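Carboxylic ester hydrolase (Aspergillus niger, PDB 7K4O) hydrolyses ester bonds as a serine esterase of the tannase family, probably cleaving the galloyl esters of tannins. Local coordinates at residues 177-185 with 481-490; 200-211 with 404-415. All blocks are in the same frame, centred on the assembly; numbering follows the deposited sequence. Where two conformers were deposited one is given.

After the first sheet strands and helix 144-169, the chain lays down strand 179-185, then runs through helix 187-196 into strand 205-209. The long insertion after it returns to the sheet through helix 402-406 and strand 410-416. Interaction 2 closes this inner loop by pairing residues 200-211 with residues 404-415. Interaction 1 closes a wider loop when helix 481-491 comes back over strand 179-185, so interaction 2 lies within it without crossing. Interaction 2 joins strands 205-209 and 410-416; interaction 1 ties helix 481-491 to strand 179-185 of the same sheet. The two meet where Tyr182 O approaches Ile207 N, 2.8 Å apart in a probable hydrogen bond, and where Met485 packs against Ala206.

Interaction 1: 177-185 with 481-490; sequences KLYAYYQGC and NMAVMIDWVE. With FWN (2-[2-(2-ethoxyethoxy)ethoxy]ethanol), chain S.
The Tyr179 ring has Glu490 CG over one face, 3.6 Å from its centroid and almost on the ring normal. Lys177 CG covers the opposite face. The Glu490 carboxylate is stacked on the ring, the two planes 10° apart. Val489 CG1 reaches Tyr179 CD1 obliquely. At the edge of the Tyr181 ring, in its plane, lies Glu490 OE2. Tyr181 OH donates to Glu490 OE2 at 2.7 Å, and the acceptor uses the lone pair anti to its other oxygen. OE2 also forms a salt bridge to Arg89, so this oxygen is gripped by two partners. The contact packs helix 481-491 nearly antiparallel on strand 179-185 of the central sheet, as in an alpha/beta-hydrolase fold. The strand runs into a probable nucleophile elbow, of which Gly184 is the first glycine. Met482 makes a Met-aromatic contact with Tyr181, its SD 4.8 Å from the ring centroid and oblique. The Met482 chain bends at chi2 (64°), and CE comes to 3.7 Å from Tyr181 CD2. Met485 CG meets Tyr181 CD1 at the same distance. A water joins Tyr179 OH to Glu490 O. On the helix flank, Ile486 CG2 touches C6 of the bound 2-[2-(2-ethoxyethoxy)ethoxy]ethanol at 3.6 Å.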
loop_
_atom_site.group_PDB
_atom_site.type_symbol
_atom_site.label_atom_id
_atom_site.label_comp_id
_atom_site.label_asym_id
_atom_site.label_seq_id
_atom_site.Cartn_x
_atom_site.Cartn_y
_atom_site.Cartn_z
ATOM N N LYS A 177 -3.570 -9.628 28.374
ATOM C CA LYS A 177 -3.105 -8.784 27.243
ATOM C C LYS A 177 -3.655 -9.359 25.917
ATOM O O LYS A 177 -3.425 -10.534 25.564
ATOM C CB LYS A 177 -1.601 -8.755 27.180
ATOM C CG LYS A 177 -0.982 -7.967 26.041
ATOM C CD LYS A 177 -1.267 -6.530 25.978
ATOM C CE LYS A 177 -0.396 -5.735 24.990
ATOM N NZ LYS A 177 -1.139 -4.546 24.426
ATOM N N LEU A 178 -4.278 -8.489 25.114
ATOM C CA LEU A 178 -4.670 -8.835 23.715
ATOM C C LEU A 178 -3.692 -8.106 22.797
ATOM O O LEU A 178 -3.694 -6.864 22.750
ATOM C CB LEU A 178 -6.110 -8.405 23.452
ATOM C CG LEU A 178 -6.576 -8.649 22.008
ATOM C CD1 LEU A 178 -6.604 -10.137 21.652
ATOM C CD2 LEU A 178 -7.935 -8.026 21.839
ATOM N N TYR A 179 -2.844 -8.827 22.116
ATOM C CA TYR A 179 -1.916 -8.224 21.139
ATOM C C TYR A 179 -2.684 -7.946 19.852
ATOM O O TYR A 179 -3.264 -8.865 19.247
ATOM C CB TYR A 179 -0.720 -9.122 20.876
ATOM C CG TYR A 179 0.228 -9.240 22.053
ATOM C CD1 TYR A 179 1.085 -8.195 22.336
ATOM C CD2 TYR A 179 0.199 -10.324 22.899
ATOM C CE1 TYR A 179 1.994 -8.279 23.379
ATOM C CE2 TYR A 179 1.118 -10.418 23.959
ATOM C CZ TYR A 179 1.979 -9.379 24.202
ATOM O OH TYR A 179 2.932 -9.369 25.205
ATOM N N ALA A 180 -2.695 -6.695 19.425
ATOM C CA ALA A 180 -3.534 -6.264 18.290
ATOM C C ALA A 180 -2.621 -5.766 17.174
ATOM O O ALA A 180 -1.677 -4.977 17.424
ATOM C CB ALA A 180 -4.509 -5.193 18.757
ATOM N N TYR A 181 -2.941 -6.200 15.961
ATOM C CA TYR A 181 -2.110 -5.966 14.767
ATOM C C TYR A 181 -2.982 -5.484 13.613
ATOM O O TYR A 181 -4.193 -5.679 13.606
ATOM C CB TYR A 181 -1.405 -7.264 14.392
ATOM C CG TYR A 181 -0.528 -7.841 15.479
ATOM C CD1 TYR A 181 0.721 -7.314 15.691
ATOM C CD2 TYR A 181 -0.951 -8.876 16.303
ATOM C CE1 TYR A 181 1.559 -7.800 16.680
ATOM C CE2 TYR A 181 -0.120 -9.371 17.293
ATOM C CZ TYR A 181 1.147 -8.864 17.448
ATOM O OH TYR A 181 1.977 -9.380 18.403
ATOM N N TYR A 182 -2.316 -4.901 12.635
ATOM C CA TYR A 182 -2.879 -4.565 11.320
ATOM C C TYR A 182 -1.947 -5.131 10.253
ATOM O O TYR A 182 -0.727 -5.105 10.399
ATOM C CB TYR A 182 -3.010 -3.048 11.102
ATOM C CG TYR A 182 -3.575 -2.725 9.742
ATOM C CD1 TYR A 182 -4.926 -2.861 9.534
ATOM C CD2 TYR A 182 -2.772 -2.392 8.660
ATOM C CE1 TYR A 182 -5.494 -2.626 8.291
ATOM C CE2 TYR A 182 -3.328 -2.133 7.416
ATOM C CZ TYR A 182 -4.688 -2.251 7.237
ATOM O OH TYR A 182 -5.285 -2.059 6.004
ATOM N N GLN A 183 -2.543 -5.566 9.156
ATOM C CA GLN A 183 -1.760 -6.000 7.960
ATOM C C GLN A 183 -2.493 -5.576 6.684
ATOM O O GLN A 183 -3.631 -6.007 6.464
ATOM C CB GLN A 183 -1.444 -7.499 7.983
ATOM C CG GLN A 183 -0.564 -7.951 6.818
ATOM C CD GLN A 183 -0.201 -9.425 6.914
ATOM O OE1 GLN A 183 -0.987 -10.216 7.426
ATOM N NE2 GLN A 183 1.022 -9.755 6.460
ATOM N N GLY A 184 -1.838 -4.761 5.870
ATOM C CA GLY A 184 -2.454 -4.356 4.607
ATOM C C GLY A 184 -1.460 -3.717 3.666
ATOM O O GLY A 184 -0.335 -3.379 4.085
ATOM N N CYS A 185 -1.856 -3.535 2.397
ATOM C CA CYS A 185 -0.939 -3.008 1.353
ATOM C C CYS A 185 -1.763 -2.062 0.444
ATOM O O CYS A 185 -2.945 -2.290 0.213
ATOM C CB CYS A 185 -0.310 -4.166 0.550
ATOM S SG CYS A 185 1.275 -3.783 -0.275
ATOM N N ASN A 481 5.619 -11.369 7.320
ATOM C CA ASN A 481 5.606 -10.161 8.158
ATOM C C ASN A 481 4.821 -10.369 9.449
ATOM O O ASN A 481 5.190 -9.713 10.439
ATOM C CB ASN A 481 5.098 -8.951 7.400
ATOM C CG ASN A 481 6.079 -8.492 6.348
ATOM O OD1 ASN A 481 7.286 -8.794 6.411
ATOM N ND2 ASN A 481 5.595 -7.664 5.420
ATOM N N MET A 482 3.771 -11.171 9.465
ATOM C CA MET A 482 2.988 -11.357 10.710
ATOM C C MET A 482 3.858 -12.088 11.748
ATOM O O MET A 482 3.965 -11.640 12.920
ATOM C CB MET A 482 1.708 -12.122 10.443
ATOM C CG MET A 482 0.817 -12.204 11.632
ATOM S SD MET A 482 0.196 -10.547 12.176
ATOM C CE MET A 482 -0.986 -11.191 13.370
ATOM N N ALA A 483 4.581 -13.118 11.312
ATOM C CA ALA A 483 5.480 -13.832 12.249
ATOM C C ALA A 483 6.571 -12.877 12.751
ATOM O O ALA A 483 6.900 -12.920 13.958
ATOM C CB ALA A 483 6.086 -15.077 11.591
ATOM N N VAL A 484 7.143 -12.043 11.877
ATOM C CA VAL A 484 8.235 -11.126 12.282
ATOM C C VAL A 484 7.692 -10.106 13.282
ATOM O O VAL A 484 8.384 -9.769 14.281
ATOM C CB VAL A 484 8.899 -10.495 11.042
ATOM C CG1 VAL A 484 9.817 -9.334 11.406
ATOM C CG2 VAL A 484 9.631 -11.570 10.258
ATOM N N MET A 485 6.507 -9.550 12.991
ATOM C CA MET A 485 5.880 -8.528 13.877
ATOM C C MET A 485 5.548 -9.161 15.231
ATOM O O MET A 485 5.824 -8.535 16.254
ATOM C CB MET A 485 4.644 -7.923 13.205
ATOM C CG MET A 485 4.027 -6.846 14.036
ATOM S SD MET A 485 5.080 -5.471 14.492
ATOM C CE MET A 485 4.891 -4.452 13.013
ATOM N N ILE A 486 4.969 -10.346 15.236
ATOM C CA ILE A 486 4.701 -11.044 16.522
ATOM C C ILE A 486 6.010 -11.195 17.289
ATOM O O ILE A 486 6.022 -10.961 18.523
ATOM C CB ILE A 486 4.020 -12.386 16.271
ATOM C CG1 ILE A 486 2.567 -12.192 15.841
ATOM C CG2 ILE A 486 4.117 -13.255 17.519
ATOM C CD1 ILE A 486 1.981 -13.388 15.202
ATOM N N ASP A 487 7.045 -11.662 16.624
ATOM C CA ASP A 487 8.340 -11.861 17.317
ATOM C C ASP A 487 8.863 -10.543 17.909
ATOM O O ASP A 487 9.423 -10.523 19.026
ATOM C CB ASP A 487 9.319 -12.450 16.334
ATOM C CG ASP A 487 10.143 -13.598 16.892
ATOM O OD1 ASP A 487 9.845 -14.077 18.004
ATOM O OD2 ASP A 487 11.099 -13.967 16.184
ATOM N N TRP A 488 8.704 -9.441 17.194
ATOM C CA TRP A 488 9.141 -8.117 17.651
ATOM C C TRP A 488 8.301 -7.713 18.859
ATOM O O TRP A 488 8.849 -7.396 19.941
ATOM C CB TRP A 488 9.049 -7.130 16.509
ATOM C CG TRP A 488 9.726 -5.828 16.762
ATOM C CD1 TRP A 488 10.592 -5.496 17.767
ATOM C CD2 TRP A 488 9.669 -4.679 15.888
ATOM N NE1 TRP A 488 11.067 -4.229 17.583
ATOM C CE2 TRP A 488 10.532 -3.711 16.432
ATOM C CE3 TRP A 488 8.999 -4.404 14.699
ATOM C CZ2 TRP A 488 10.743 -2.471 15.819
ATOM C CZ3 TRP A 488 9.195 -3.173 14.098
ATOM C CH2 TRP A 488 10.045 -2.224 14.663
ATOM N N VAL A 489 6.997 -7.657 18.695
ATOM C CA VAL A 489 6.085 -7.117 19.725
ATOM C C VAL A 489 6.033 -8.034 20.959
ATOM O O VAL A 489 6.111 -7.517 22.089
ATOM C CB VAL A 489 4.680 -6.916 19.109
ATOM C CG1 VAL A 489 3.683 -6.644 20.213
ATOM C CG2 VAL A 489 4.686 -5.792 18.087
ATOM N N GLU A 490 5.897 -9.342 20.751
ATOM C CA GLU A 490 5.622 -10.265 21.859
ATOM C C GLU A 490 6.914 -10.839 22.440
ATOM O O GLU A 490 6.885 -11.201 23.638
ATOM C CB GLU A 490 4.695 -11.388 21.455
ATOM C CG GLU A 490 3.371 -10.865 20.886
ATOM C CD GLU A 490 2.338 -11.923 20.574
ATOM O OE1 GLU A 490 2.373 -13.042 21.140
ATOM O OE2 GLU A 490 1.485 -11.644 19.727
HETATM O O4 FWN S . 4.023 -17.637 16.420
HETATM C C5 FWN S . 4.698 -16.889 15.465
HETATM C C6 FWN S . 5.818 -16.052 15.966
HETATM O O7 FWN S . 6.995 -15.957 15.285
HETATM C C8 FWN S . 7.971 -16.894 15.521
HETATM C C9 FWN S . 8.949 -17.139 14.432
HETATM O O10 FWN S . 8.690 -18.170 13.541
HETATM C C11 FWN S . 9.747 -18.894 13.019
HETATM C C12 FWN S . 9.427 -19.881 11.966
HETATM O O13 FWN S . 8.469 -20.820 12.302
HETATM C C14 FWN S . 7.952 -21.617 11.295
HETATM C C1 FWN S . 6.763 -22.485 11.555
HETATM O O HOH W 1 4.713 -11.502 25.309
HETATM O O HOH W 2 2.396 -12.812 7.258
#

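Interaction 2: 200-211 with 404-415. With ZN (zinc ion), chain O.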
loop_
_atom_site.group_PDB
_atom_site.type_symbol
_atom_site.label_atom_id
_atom_site.label_comp_id
_atom_site.label_asym_id
_atom_site.label_seq_id
_atom_site.Cartn_x
_atom_site.Cartn_y
_atom_site.Cartn_z
ATOM N N GLY A 200 -3.380 5.964 19.339
ATOM C CA GLY A 200 -2.076 5.437 19.786
ATOM C C GLY A 200 -2.127 4.008 20.275
ATOM O O GLY A 200 -1.128 3.283 20.086
ATOM N N ASP A 201 -3.226 3.588 20.873
ATOM C CA ASP A 201 -3.250 2.211 21.429
ATOM C C ASP A 201 -4.255 1.306 20.718
ATOM O O ASP A 201 -4.525 0.224 21.264
ATOM C CB ASP A 201 -3.509 2.237 22.924
ATOM C CG ASP A 201 -4.697 3.080 23.279
ATOM O OD1 ASP A 201 -5.721 2.988 22.567
ATOM O OD2 ASP A 201 -4.539 3.925 24.194
ATOM N N GLU A 202 -4.681 1.613 19.502
ATOM C CA GLU A 202 -5.566 0.708 18.756
ATOM C C GLU A 202 -4.805 -0.595 18.437
ATOM O O GLU A 202 -5.376 -1.683 18.602
ATOM C CB GLU A 202 -6.031 1.428 17.495
ATOM C CG GLU A 202 -6.889 0.586 16.586
ATOM C CD GLU A 202 -7.517 1.360 15.423
ATOM O OE1 GLU A 202 -7.690 2.549 15.595
ATOM O OE2 GLU A 202 -7.903 0.733 14.454
ATOM N N TRP A 203 -3.569 -0.486 17.973
ATOM C CA TRP A 203 -2.735 -1.643 17.609
ATOM C C TRP A 203 -1.384 -1.570 18.296
ATOM O O TRP A 203 -0.772 -0.475 18.382
ATOM C CB TRP A 203 -2.532 -1.760 16.107
ATOM C CG TRP A 203 -3.787 -1.836 15.300
ATOM C CD1 TRP A 203 -4.939 -2.519 15.558
ATOM C CD2 TRP A 203 -4.007 -1.140 14.066
ATOM N NE1 TRP A 203 -5.844 -2.336 14.526
ATOM C CE2 TRP A 203 -5.302 -1.474 13.629
ATOM C CE3 TRP A 203 -3.228 -0.291 13.271
ATOM C CZ2 TRP A 203 -5.831 -1.019 12.418
ATOM C CZ3 TRP A 203 -3.750 0.160 12.080
ATOM C CH2 TRP A 203 -5.021 -0.204 11.652
ATOM N N ASP A 204 -0.853 -2.731 18.635
ATOM C CA ASP A 204 0.531 -2.908 19.109
ATOM C C ASP A 204 1.506 -2.916 17.948
ATOM O O ASP A 204 2.691 -2.535 18.149
ATOM C CB ASP A 204 0.652 -4.204 19.922
ATOM C CG ASP A 204 -0.263 -4.149 21.148
ATOM O OD1 ASP A 204 -0.044 -3.256 22.021
ATOM O OD2 ASP A 204 -1.301 -4.868 21.198
ATOM N N GLY A 205 1.088 -3.385 16.770
ATOM C CA GLY A 205 2.000 -3.466 15.621
ATOM C C GLY A 205 1.222 -3.283 14.341
ATOM O O GLY A 205 0.132 -3.847 14.203
ATOM N N ALA A 206 1.748 -2.493 13.406
ATOM C CA ALA A 206 1.109 -2.313 12.087
ATOM C C ALA A 206 2.100 -2.743 11.001
ATOM O O ALA A 206 3.265 -2.331 11.040
ATOM C CB ALA A 206 0.712 -0.870 11.887
ATOM N N ILE A 207 1.648 -3.566 10.091
ATOM C CA ILE A 207 2.371 -4.071 8.899
ATOM C C ILE A 207 1.776 -3.404 7.664
ATOM O O ILE A 207 0.598 -3.597 7.356
ATOM C CB ILE A 207 2.287 -5.599 8.782
ATOM C CG1 ILE A 207 2.843 -6.306 10.013
ATOM C CG2 ILE A 207 2.945 -6.067 7.516
ATOM C CD1 ILE A 207 2.292 -7.702 10.148
ATOM N N ILE A 208 2.572 -2.566 7.019
ATOM C CA ILE A 208 2.105 -1.624 5.963
ATOM C C ILE A 208 2.958 -1.758 4.712
ATOM O O ILE A 208 4.151 -1.472 4.791
ATOM C CB ILE A 208 2.079 -0.191 6.486
ATOM C CG1 ILE A 208 1.029 -0.076 7.586
ATOM C CG2 ILE A 208 1.796 0.763 5.318
ATOM C CD1 ILE A 208 1.134 1.156 8.417
ATOM N N GLY A 209 2.322 -2.199 3.645
ATOM C CA GLY A 209 2.952 -2.198 2.319
ATOM C C GLY A 209 2.566 -0.989 1.472
ATOM O O GLY A 209 1.353 -0.648 1.446
ATOM N N ALA A 210 3.539 -0.426 0.732
ATOM C CA ALA A 210 3.372 0.585 -0.363
ATOM C C ALA A 210 2.076 1.375 -0.203
ATOM O O ALA A 210 1.131 1.217 -0.973
ATOM C CB ALA A 210 3.389 -0.119 -1.700
ATOM N N PRO A 211 1.987 2.228 0.820
ATOM C CA PRO A 211 0.720 2.862 1.135
ATOM C C PRO A 211 0.319 3.951 0.131
ATOM O O PRO A 211 1.179 4.793 -0.220
ATOM C CB PRO A 211 0.958 3.414 2.539
ATOM C CG PRO A 211 2.446 3.647 2.624
ATOM C CD PRO A 211 3.031 2.524 1.811
ATOM N N PHE A 404 1.198 6.983 19.379
ATOM C CA PHE A 404 1.537 5.592 18.999
ATOM C C PHE A 404 2.903 5.209 19.564
ATOM O O PHE A 404 3.096 4.108 20.163
ATOM C CB PHE A 404 1.479 5.459 17.486
ATOM C CG PHE A 404 1.771 4.086 16.968
ATOM C CD1 PHE A 404 0.778 3.136 16.897
ATOM C CD2 PHE A 404 3.052 3.746 16.569
ATOM C CE1 PHE A 404 1.065 1.878 16.410
ATOM C CE2 PHE A 404 3.325 2.507 16.043
ATOM C CZ PHE A 404 2.331 1.565 15.961
ATOM N N HIS A 405 3.885 6.083 19.417
ATOM C CA HIS A 405 5.255 5.787 19.892
ATOM C C HIS A 405 5.223 5.626 21.422
ATOM O O HIS A 405 5.819 4.633 21.931
ATOM C CB HIS A 405 6.218 6.868 19.414
ATOM C CG HIS A 405 7.557 6.794 20.075
ATOM N ND1 HIS A 405 8.287 5.617 20.092
ATOM C CD2 HIS A 405 8.296 7.738 20.700
ATOM C CE1 HIS A 405 9.432 5.852 20.765
ATOM N NE2 HIS A 405 9.418 7.108 21.140
ATOM N N GLU A 406 4.564 6.533 22.124
ATOM C CA GLU A 406 4.494 6.530 23.604
ATOM C C GLU A 406 3.720 5.317 24.130
ATOM O O GLU A 406 4.044 4.922 25.267
ATOM C CB GLU A 406 3.865 7.802 24.149
ATOM C CG GLU A 406 4.836 8.959 24.079
ATOM C CD GLU A 406 4.306 10.263 24.697
ATOM O OE1 GLU A 406 3.076 10.404 24.886
ATOM O OE2 GLU A 406 5.135 11.150 24.918
ATOM N N ALA A 407 2.824 4.732 23.340
ATOM C CA ALA A 407 2.088 3.499 23.729
ATOM C C ALA A 407 2.981 2.270 23.488
ATOM O O ALA A 407 2.593 1.165 23.908
ATOM C CB ALA A 407 0.809 3.376 22.932
ATOM N N GLY A 408 4.139 2.424 22.851
ATOM C CA GLY A 408 5.070 1.326 22.556
ATOM C C GLY A 408 4.755 0.607 21.264
ATOM O O GLY A 408 5.340 -0.461 21.021
ATOM N N GLY A 409 3.972 1.230 20.372
ATOM C CA GLY A 409 3.665 0.620 19.078
ATOM C C GLY A 409 4.860 0.510 18.152
ATOM O O GLY A 409 5.852 1.281 18.218
ATOM N N LYS A 410 4.761 -0.459 17.259
ATOM C CA LYS A 410 5.792 -0.804 16.252
ATOM C C LYS A 410 5.191 -0.799 14.845
ATOM O O LYS A 410 4.033 -1.218 14.666
ATOM C CB LYS A 410 6.367 -2.193 16.537
ATOM C CG LYS A 410 6.971 -2.374 17.917
ATOM C CD LYS A 410 8.108 -1.458 18.206
ATOM C CE LYS A 410 9.005 -1.982 19.318
ATOM N NZ LYS A 410 8.341 -1.900 20.641
ATOM N N VAL A 411 5.997 -0.391 13.860
ATOM C CA VAL A 411 5.609 -0.452 12.440
ATOM C C VAL A 411 6.690 -1.160 11.639
ATOM O O VAL A 411 7.878 -0.788 11.769
ATOM C CB VAL A 411 5.342 0.954 11.866
ATOM C CG1 VAL A 411 5.050 0.907 10.380
ATOM C CG2 VAL A 411 4.226 1.661 12.629
ATOM N N ILE A 412 6.269 -2.045 10.767
ATOM C CA ILE A 412 7.068 -2.599 9.635
ATOM C C ILE A 412 6.413 -2.061 8.361
ATOM O O ILE A 412 5.238 -2.342 8.118
ATOM C CB ILE A 412 7.116 -4.143 9.633
ATOM C CG1 ILE A 412 7.886 -4.666 10.832
ATOM C CG2 ILE A 412 7.670 -4.635 8.313
ATOM C CD1 ILE A 412 7.782 -6.151 11.014
ATOM N N HIS A 413 7.154 -1.255 7.634
ATOM C CA HIS A 413 6.708 -0.612 6.384
ATOM C C HIS A 413 7.598 -1.137 5.253
ATOM O O HIS A 413 8.831 -1.075 5.381
ATOM C CB HIS A 413 6.824 0.885 6.606
ATOM C CG HIS A 413 6.429 1.794 5.497
ATOM N ND1 HIS A 413 6.491 3.154 5.665
ATOM C CD2 HIS A 413 6.026 1.574 4.227
ATOM C CE1 HIS A 413 6.117 3.742 4.525
ATOM N NE2 HIS A 413 5.828 2.818 3.628
ATOM N N PHE A 414 6.996 -1.583 4.177
ATOM C CA PHE A 414 7.785 -2.083 3.020
ATOM C C PHE A 414 7.227 -1.528 1.723
ATOM O O PHE A 414 6.065 -1.131 1.636
ATOM C CB PHE A 414 7.850 -3.612 2.997
ATOM C CG PHE A 414 6.540 -4.296 2.782
ATOM C CD1 PHE A 414 5.677 -4.510 3.853
ATOM C CD2 PHE A 414 6.179 -4.751 1.522
ATOM C CE1 PHE A 414 4.438 -5.079 3.631
ATOM C CE2 PHE A 414 4.954 -5.337 1.317
ATOM C CZ PHE A 414 4.100 -5.529 2.383
ATOM N N HIS A 415 8.064 -1.531 0.685
ATOM C CA HIS A 415 7.686 -0.973 -0.624
ATOM C C HIS A 415 8.533 -1.617 -1.733
ATOM O O HIS A 415 9.767 -1.629 -1.587
ATOM C CB HIS A 415 7.833 0.553 -0.569
ATOM C CG HIS A 415 7.028 1.270 -1.584
ATOM N ND1 HIS A 415 6.337 2.437 -1.263
ATOM C CD2 HIS A 415 6.807 1.039 -2.914
ATOM C CE1 HIS A 415 5.714 2.867 -2.346
ATOM N NE2 HIS A 415 5.964 2.035 -3.378
HETATM ZN ZN ZN O . 10.743 8.086 22.402
HETATM O O HOH W 3 4.107 -2.948 20.534
HETATM O O HOH W 4 1.497 -0.888 22.254
HETATM O O HOH W 5 10.770 10.597 22.119
HETATM O O HOH W 6 12.391 7.730 20.911
HETATM O O HOH W 7 11.839 6.515 23.910
HETATM O O HOH W 8 9.431 8.813 24.198
#
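Phe414 packs against Gly209 across two parallel strands. Its CB leads to CG, which is 4.2 Å from Gly209 CA. With chi1 at 65°, CG stands between the backbone N and the carbonyl carbon, and the ring swings over the neighbouring strand. CD1 meets Ile208 O at 3.5 Å. CE1 and CZ, at the far end, lie closest to Gly209 CA. This CA sits over one face in a CH-pi contact, 3.6 Å from the ring centroid. Ile207 CG2 comes to the ring edge near CE1. Gly209 leaves room for the ring.

The strands are in register from Gly205 with Lys410 to Gly209 with Phe414, central parallel strands as expected of an alpha/beta-hydrolase sheet. Six backbone hydrogen bonds join the segments, ending with Ala210 N to Phe414 O at 2.8 Å. Past the pairing, Ala210 CB lies over the centre of the His415 ring, 3.7 Å from its centroid. Both lie beside the probable catalytic site. Ala210 packs on Asp419 of a probable Ser-His-Asp triad, its side chain about 8 Å from the bound 3,4,5-trihydroxybenzoic acid. His415 bonds Ser427 and the carbonyl of Ile422, which lines that acid's pocket. Pro211 CD packs 3.3 Å from His413 NE2. The His413 ring bonds Tyr455 through ND1 and Ser427 through NE2. After the helix, Gly408, with positive phi, forms a Schellman motif. His405 NE2 binds a zinc ion at 2.1 Å, beside four waters.

Strand 179-185 flanks strand 205-209, and strand 455-460 flanks strand 410-416. Helix 481-491 covers the face bearing Ile207, Ile412 and Phe414, while helix 187-196 packs on Ala206 and Ile208.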